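Local structure of peptidoglycan hydrolase FlgJ (Sphingomonas sp. A1, 2ZYC) at residues P23-V28 / N147-R152; L27-A32 / D138-V143. The protein probably hydrolyses peptidoglycan, through the C-terminal glycosidase part described here, to let the flagellar rod assemble in the periplasm. The protein carries 2 engineered substitutions. One frame throughout, in Å; residues are numbered along the deposited sequence.

Interaction 1. Residues P23-V28 / N147-R152; sequences PAHFLV and NALRQR. With PO4 (phosphate ion), chain B.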
loop_
_atom_site.group_PDB
_atom_site.type_symbol
_atom_site.label_atom_id
_atom_site.label_comp_id
_atom_site.label_asym_id
_atom_site.label_seq_id
_atom_site.Cartn_x
_atom_site.Cartn_y
_atom_site.Cartn_z
ATOM N N PRO A 23 6.330 9.318 -5.572
ATOM C CA PRO A 23 7.420 8.964 -4.637
ATOM C C PRO A 23 7.187 7.631 -3.911
ATOM O O PRO A 23 6.054 7.316 -3.541
ATOM C CB PRO A 23 7.431 10.131 -3.642
ATOM C CG PRO A 23 6.717 11.244 -4.358
ATOM C CD PRO A 23 5.671 10.577 -5.181
ATOM N N ALA A 24 8.263 6.864 -3.725
ATOM C CA ALA A 24 8.197 5.549 -3.087
ATOM C C ALA A 24 7.532 5.563 -1.708
ATOM O O ALA A 24 6.754 4.665 -1.383
ATOM C CB ALA A 24 9.587 4.921 -3.005
ATOM N N HIS A 25 7.815 6.589 -0.906
ATOM C CA HIS A 25 7.267 6.625 0.449
ATOM C C HIS A 25 5.748 6.801 0.481
ATOM O O HIS A 25 5.117 6.484 1.495
ATOM C CB HIS A 25 7.989 7.656 1.329
ATOM C CG HIS A 25 7.581 9.077 1.094
ATOM N ND1 HIS A 25 7.898 9.767 -0.057
ATOM C CD2 HIS A 25 6.940 9.959 1.896
ATOM C CE1 HIS A 25 7.444 11.003 0.036
ATOM N NE2 HIS A 25 6.856 11.145 1.210
ATOM N N PHE A 26 5.163 7.297 -0.614
ATOM C CA PHE A 26 3.687 7.357 -0.709
ATOM C C PHE A 26 3.103 5.944 -0.611
ATOM O O PHE A 26 2.079 5.728 0.051
ATOM C CB PHE A 26 3.215 7.993 -2.026
ATOM C CG PHE A 26 3.344 9.499 -2.082
ATOM C CD1 PHE A 26 4.137 10.199 -1.177
ATOM C CD2 PHE A 26 2.682 10.214 -3.080
ATOM C CE1 PHE A 26 4.248 11.590 -1.246
ATOM C CE2 PHE A 26 2.803 11.602 -3.164
ATOM C CZ PHE A 26 3.594 12.284 -2.243
ATOM N N LEU A 27 3.761 4.993 -1.269
ATOM C CA LEU A 27 3.299 3.604 -1.291
ATOM C C LEU A 27 3.600 2.868 0.014
ATOM O O LEU A 27 2.808 2.031 0.456
ATOM C CB LEU A 27 3.889 2.858 -2.495
ATOM C CG LEU A 27 3.501 3.410 -3.874
ATOM C CD1 LEU A 27 4.126 2.568 -4.962
ATOM C CD2 LEU A 27 1.983 3.473 -4.059
ATOM N N VAL A 28 4.744 3.181 0.622
ATOM C CA VAL A 28 5.086 2.658 1.952
ATOM C C VAL A 28 4.049 3.130 2.973
ATOM O O VAL A 28 3.559 2.338 3.785
ATOM C CB VAL A 28 6.500 3.098 2.409
ATOM C CG1 VAL A 28 6.767 2.643 3.862
ATOM C CG2 VAL A 28 7.577 2.548 1.453
ATOM N N ASN A 147 6.028 12.421 11.058
ATOM C CA ASN A 147 7.365 12.210 11.607
ATOM C C ASN A 147 7.685 10.731 11.792
ATOM O O ASN A 147 8.840 10.326 11.684
ATOM C CB ASN A 147 7.523 12.944 12.946
ATOM C CG ASN A 147 7.470 14.458 12.802
ATOM O OD1 ASN A 147 8.095 15.040 11.913
ATOM N ND2 ASN A 147 6.727 15.103 13.690
ATOM N N ALA A 148 6.656 9.934 12.090
ATOM C CA ALA A 148 6.828 8.492 12.298
ATOM C C ALA A 148 7.433 7.847 11.057
ATOM O O ALA A 148 8.454 7.163 11.147
ATOM C CB ALA A 148 5.507 7.826 12.647
ATOM N N LEU A 149 6.805 8.080 9.904
ATOM C CA LEU A 149 7.335 7.582 8.636
ATOM C C LEU A 149 8.696 8.193 8.304
ATOM O O LEU A 149 9.620 7.470 7.929
ATOM C CB LEU A 149 6.354 7.831 7.480
ATOM C CG LEU A 149 6.792 7.282 6.114
ATOM C CD1 LEU A 149 7.002 5.770 6.146
ATOM C CD2 LEU A 149 5.808 7.668 5.015
ATOM N N ARG A 150 8.825 9.513 8.438
ATOM C CA ARG A 150 10.099 10.179 8.145
ATOM C C ARG A 150 11.288 9.537 8.882
ATOM O O ARG A 150 12.308 9.227 8.265
ATOM C CB ARG A 150 10.009 11.670 8.461
ATOM C CG ARG A 150 11.238 12.475 8.057
ATOM C CD ARG A 150 10.910 13.967 7.886
ATOM N NE ARG A 150 9.822 14.426 8.759
ATOM C CZ ARG A 150 8.576 14.686 8.350
ATOM N NH1 ARG A 150 8.236 14.541 7.070
ATOM N NH2 ARG A 150 7.661 15.087 9.225
ATOM N N GLN A 151 11.141 9.321 10.188
ATOM C CA GLN A 151 12.196 8.733 11.022
ATOM C C GLN A 151 12.556 7.318 10.566
ATOM O O GLN A 151 13.729 6.936 10.520
ATOM C CB GLN A 151 11.763 8.720 12.489
ATOM C CG GLN A 151 11.655 10.112 13.119
ATOM C CD GLN A 151 10.946 10.110 14.467
ATOM O OE1 GLN A 151 10.559 9.060 14.988
ATOM N NE2 GLN A 151 10.769 11.297 15.038
ATOM N N ARG A 152 11.531 6.537 10.237
ATOM C CA ARG A 152 11.744 5.164 9.785
ATOM C C ARG A 152 12.408 5.098 8.406
ATOM O O ARG A 152 13.236 4.227 8.158
ATOM C CB ARG A 152 10.435 4.372 9.811
ATOM C CG ARG A 152 9.983 4.083 11.236
ATOM C CD ARG A 152 8.594 3.492 11.290
ATOM N NE ARG A 152 8.198 3.291 12.683
ATOM C CZ ARG A 152 6.969 3.475 13.155
ATOM N NH1 ARG A 152 5.989 3.873 12.354
ATOM N NH2 ARG A 152 6.727 3.268 14.441
HETATM P P PO4 B . 9.743 0.791 15.305
HETATM O O1 PO4 B . 10.170 1.958 14.442
HETATM O O2 PO4 B . 10.278 1.010 16.703
HETATM O O3 PO4 B . 8.235 0.751 15.367
HETATM O O4 PO4 B . 10.259 -0.518 14.752
#
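Leu-149 rests against His-25 and Val-28 in a small helix-to-helix packing contact of the lysozyme-like glycoside hydrolase family 73 domain. The two segments bury 122 Å² in all. The two methyls of Leu-149 divide the work. CD1 lies 3.9 Å from CG1 of Val-28, and the two side chains meet at a slant. CD2 reaches the neighbouring turn, where it sits 3.8 Å from the backbone O of His-25. The same methyl is 4.0 Å from CD2 of the His-25 ring. It comes to the edge of that ring, near its plane, and not over a face. The side chains of His-25 and Leu-149 cross at about a right angle. His-25 has CG between its backbone N and carbonyl carbon (chi1 78°). With this torsion, Phe-26 CD1 lies 3.6 Å above the plane of the His-25 ring, offset toward its rim. Leu-149 thus meets Val-28 through methyls, and His-25 through a ring carbon and the backbone O.

On helix 147-156, Arg-152 holds a phosphate ion, probably from the crystallisation liquor. NE gives a nearly straight bond to O1 (3.0 Å, 166°), in the guanidinium plane. NH2 adds a weak, bent one to O3. Gln-3 N and Ala-2 N also bind the ion, and Trp-37 makes a cation-pi contact with Arg-152.

Trp-37 touches Leu-149 as well. Helix 3-20 packs on helix 24-35 through Trp-10 against Ala-24 and Ala-13 against Val-28. Ile-144 of helix 136-145 touches both His-25 and Phe-26.

Interaction 2. Residues L27-A32 / D138-V143; sequences LVAQAA and DKLARV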
loop_
_atom_site.group_PDB
_atom_site.type_symbol
_atom_site.label_atom_id
_atom_site.label_comp_id
_atom_site.label_asym_id
_atom_site.label_seq_id
_atom_site.Cartn_x
_atom_site.Cartn_y
_atom_site.Cartn_z
ATOM N N LEU A 27 3.761 4.993 -1.269
ATOM C CA LEU A 27 3.299 3.604 -1.291
ATOM C C LEU A 27 3.600 2.868 0.014
ATOM O O LEU A 27 2.808 2.031 0.456
ATOM C CB LEU A 27 3.889 2.858 -2.495
ATOM C CG LEU A 27 3.501 3.410 -3.874
ATOM C CD1 LEU A 27 4.126 2.568 -4.962
ATOM C CD2 LEU A 27 1.983 3.473 -4.059
ATOM N N VAL A 28 4.744 3.181 0.622
ATOM C CA VAL A 28 5.086 2.658 1.952
ATOM C C VAL A 28 4.049 3.130 2.973
ATOM O O VAL A 28 3.559 2.338 3.785
ATOM C CB VAL A 28 6.500 3.098 2.409
ATOM C CG1 VAL A 28 6.767 2.643 3.862
ATOM C CG2 VAL A 28 7.577 2.548 1.453
ATOM N N ALA A 29 3.716 4.421 2.912
ATOM C CA ALA A 29 2.719 5.006 3.802
ATOM C C ALA A 29 1.381 4.316 3.637
ATOM O O ALA A 29 0.737 3.946 4.624
ATOM C CB ALA A 29 2.583 6.499 3.553
ATOM N N GLN A 30 0.976 4.117 2.385
ATOM C CA GLN A 30 -0.323 3.514 2.118
ATOM C C GLN A 30 -0.419 2.092 2.678
ATOM O O GLN A 30 -1.423 1.732 3.318
ATOM C CB GLN A 30 -0.647 3.533 0.632
ATOM C CG GLN A 30 -2.118 3.189 0.368
ATOM C CD GLN A 30 -2.444 3.063 -1.096
ATOM O OE1 GLN A 30 -1.567 3.182 -1.953
ATOM N NE2 GLN A 30 -3.721 2.822 -1.398
ATOM N N ALA A 31 0.629 1.307 2.449
ATOM C CA ALA A 31 0.705 -0.065 2.960
ATOM C C ALA A 31 0.684 -0.080 4.496
ATOM O O ALA A 31 0.023 -0.926 5.102
ATOM C CB ALA A 31 1.939 -0.752 2.430
ATOM N N ALA A 32 1.407 0.858 5.102
ATOM C CA ALA A 32 1.429 1.034 6.558
ATOM C C ALA A 32 0.039 1.346 7.123
ATOM O O ALA A 32 -0.372 0.773 8.133
ATOM C CB ALA A 32 2.402 2.134 6.946
ATOM N N ASP A 138 -7.212 12.534 4.093
ATOM C CA ASP A 138 -6.645 13.170 5.277
ATOM C C ASP A 138 -5.802 12.187 6.086
ATOM O O ASP A 138 -4.696 12.517 6.514
ATOM C CB ASP A 138 -7.750 13.746 6.167
ATOM C CG ASP A 138 -8.332 15.043 5.626
ATOM O OD1 ASP A 138 -7.766 15.630 4.675
ATOM O OD2 ASP A 138 -9.372 15.477 6.171
ATOM N N LYS A 139 -6.337 10.986 6.290
ATOM C CA LYS A 139 -5.647 9.957 7.077
ATOM C C LYS A 139 -4.364 9.479 6.396
ATOM O O LYS A 139 -3.323 9.349 7.052
ATOM C CB LYS A 139 -6.581 8.788 7.365
ATOM C CG LYS A 139 -7.697 9.142 8.336
ATOM C CD LYS A 139 -8.697 8.015 8.419
ATOM C CE LYS A 139 -9.903 8.414 9.252
ATOM N NZ LYS A 139 -11.009 7.443 9.046
ATOM N N LEU A 140 -4.423 9.251 5.084
ATOM C CA LEU A 140 -3.230 8.820 4.352
ATOM C C LEU A 140 -2.182 9.918 4.241
ATOM O O LEU A 140 -0.984 9.666 4.414
ATOM C CB LEU A 140 -3.596 8.262 2.963
ATOM C CG LEU A 140 -2.443 7.750 2.088
ATOM C CD1 LEU A 140 -1.560 6.736 2.827
ATOM C CD2 LEU A 140 -2.989 7.148 0.802
ATOM N N ALA A 141 -2.629 11.136 3.957
ATOM C CA ALA A 141 -1.723 12.292 3.913
ATOM C C ALA A 141 -0.996 12.468 5.256
ATOM O O ALA A 141 0.198 12.771 5.280
ATOM C CB ALA A 141 -2.477 13.561 3.525
ATOM N N ARG A 142 -1.713 12.256 6.362
ATOM C CA ARG A 142 -1.103 12.356 7.688
ATOM C C ARG A 142 0.066 11.370 7.867
ATOM O O ARG A 142 1.089 11.718 8.453
ATOM C CB ARG A 142 -2.144 12.182 8.809
ATOM C CG ARG A 142 -1.632 12.659 10.173
ATOM C CD ARG A 142 -2.646 12.441 11.299
ATOM N NE ARG A 142 -2.175 13.060 12.542
ATOM C CZ ARG A 142 -2.638 12.774 13.758
ATOM N NH1 ARG A 142 -2.134 13.395 14.822
ATOM N NH2 ARG A 142 -3.599 11.869 13.913
ATOM N N VAL A 143 -0.083 10.149 7.355
ATOM C CA VAL A 143 0.996 9.162 7.435
ATOM C C VAL A 143 2.155 9.570 6.512
ATOM O O VAL A 143 3.327 9.524 6.910
ATOM C CB VAL A 143 0.514 7.710 7.115
ATOM C CG1 VAL A 143 1.674 6.716 7.192
ATOM C CG2 VAL A 143 -0.591 7.277 8.072
#
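Leu-140, Ala-29 and Val-143 have most of the surface that is buried where helix 136-145 packs on helix 24-35. This is helix-to-helix packing in the core of the lysozyme-like glycoside hydrolase family 73 domain, with an alanine at the close approach. The total is 201 Å². The short axes approach to 9.1 Å, with 121° between their N-to-C directions. The helices therefore cross steeply and touch over a short length.

Leu-140 has CG anti to its backbone N (chi1 -179°), and the end of its side chain comes nearer to helix 24-35 than its CB direction suggests. CD1 lands on the backbone between Ala-29 and Gln-30. It is 3.5 Å from Gln-30 CA and 3.9 Å from the carbonyl carbon of Ala-29. The Ala-29 CB is a little farther from this methyl, at 4.2 Å. The other methyl, Leu-140 CD2, lies 4.1 Å from Gln-30 CG, beside the aliphatic part of that side chain.

Ala-29 is the small residue at the centre of the contact. Its CB points toward helix 136-145 and meets CG1 of Val-143 at 3.8 Å. Here the backbones come close, with the CA atoms of Ala-29 and Val-143 5.8 Å apart. The small side chain of Ala-29 is consistent with so close an approach. Val-143 CG1 also lies near the Ala-29 carbonyl O.

Gln-30 gives its CB and CG to Leu-140, while its extended chain carries the buried amide past the leucine. The amide makes a weak hydrogen bond at each end: OE1 with Tyr-99 OH, NE2 with Tyr-136 OH.

Helix 118-127 borders the contact, with Leu-125 on Gln-30 and Ala-122 on Leu-140. Leu-149 of helix 147-156 touches Ala-29. From helix 3-20, Ala-16 and Ala-17 touch Leu-27, and Phe-5 touches Ala-31.

The two interactions lie side by side on helix 24-35, their centres about 8 Å apart, and their segments overlap at Leu-27 and Val-28. Interaction 1 uses the earlier part of this helix and interaction 2 the part that follows. Their partners come much later in the chain, in reverse order: helix 136-145 serves interaction 2, and helix 147-156, the next helix, serves interaction 1. Leu-149 joins them directly. Its CB is 3.5 Å from Val-143 O, and its CD2 is 3.7 Å from Ala-29 CB. Helix 24-35 is thus packed against two successive late helices, which ties the early and late parts of the glycosidase domain together.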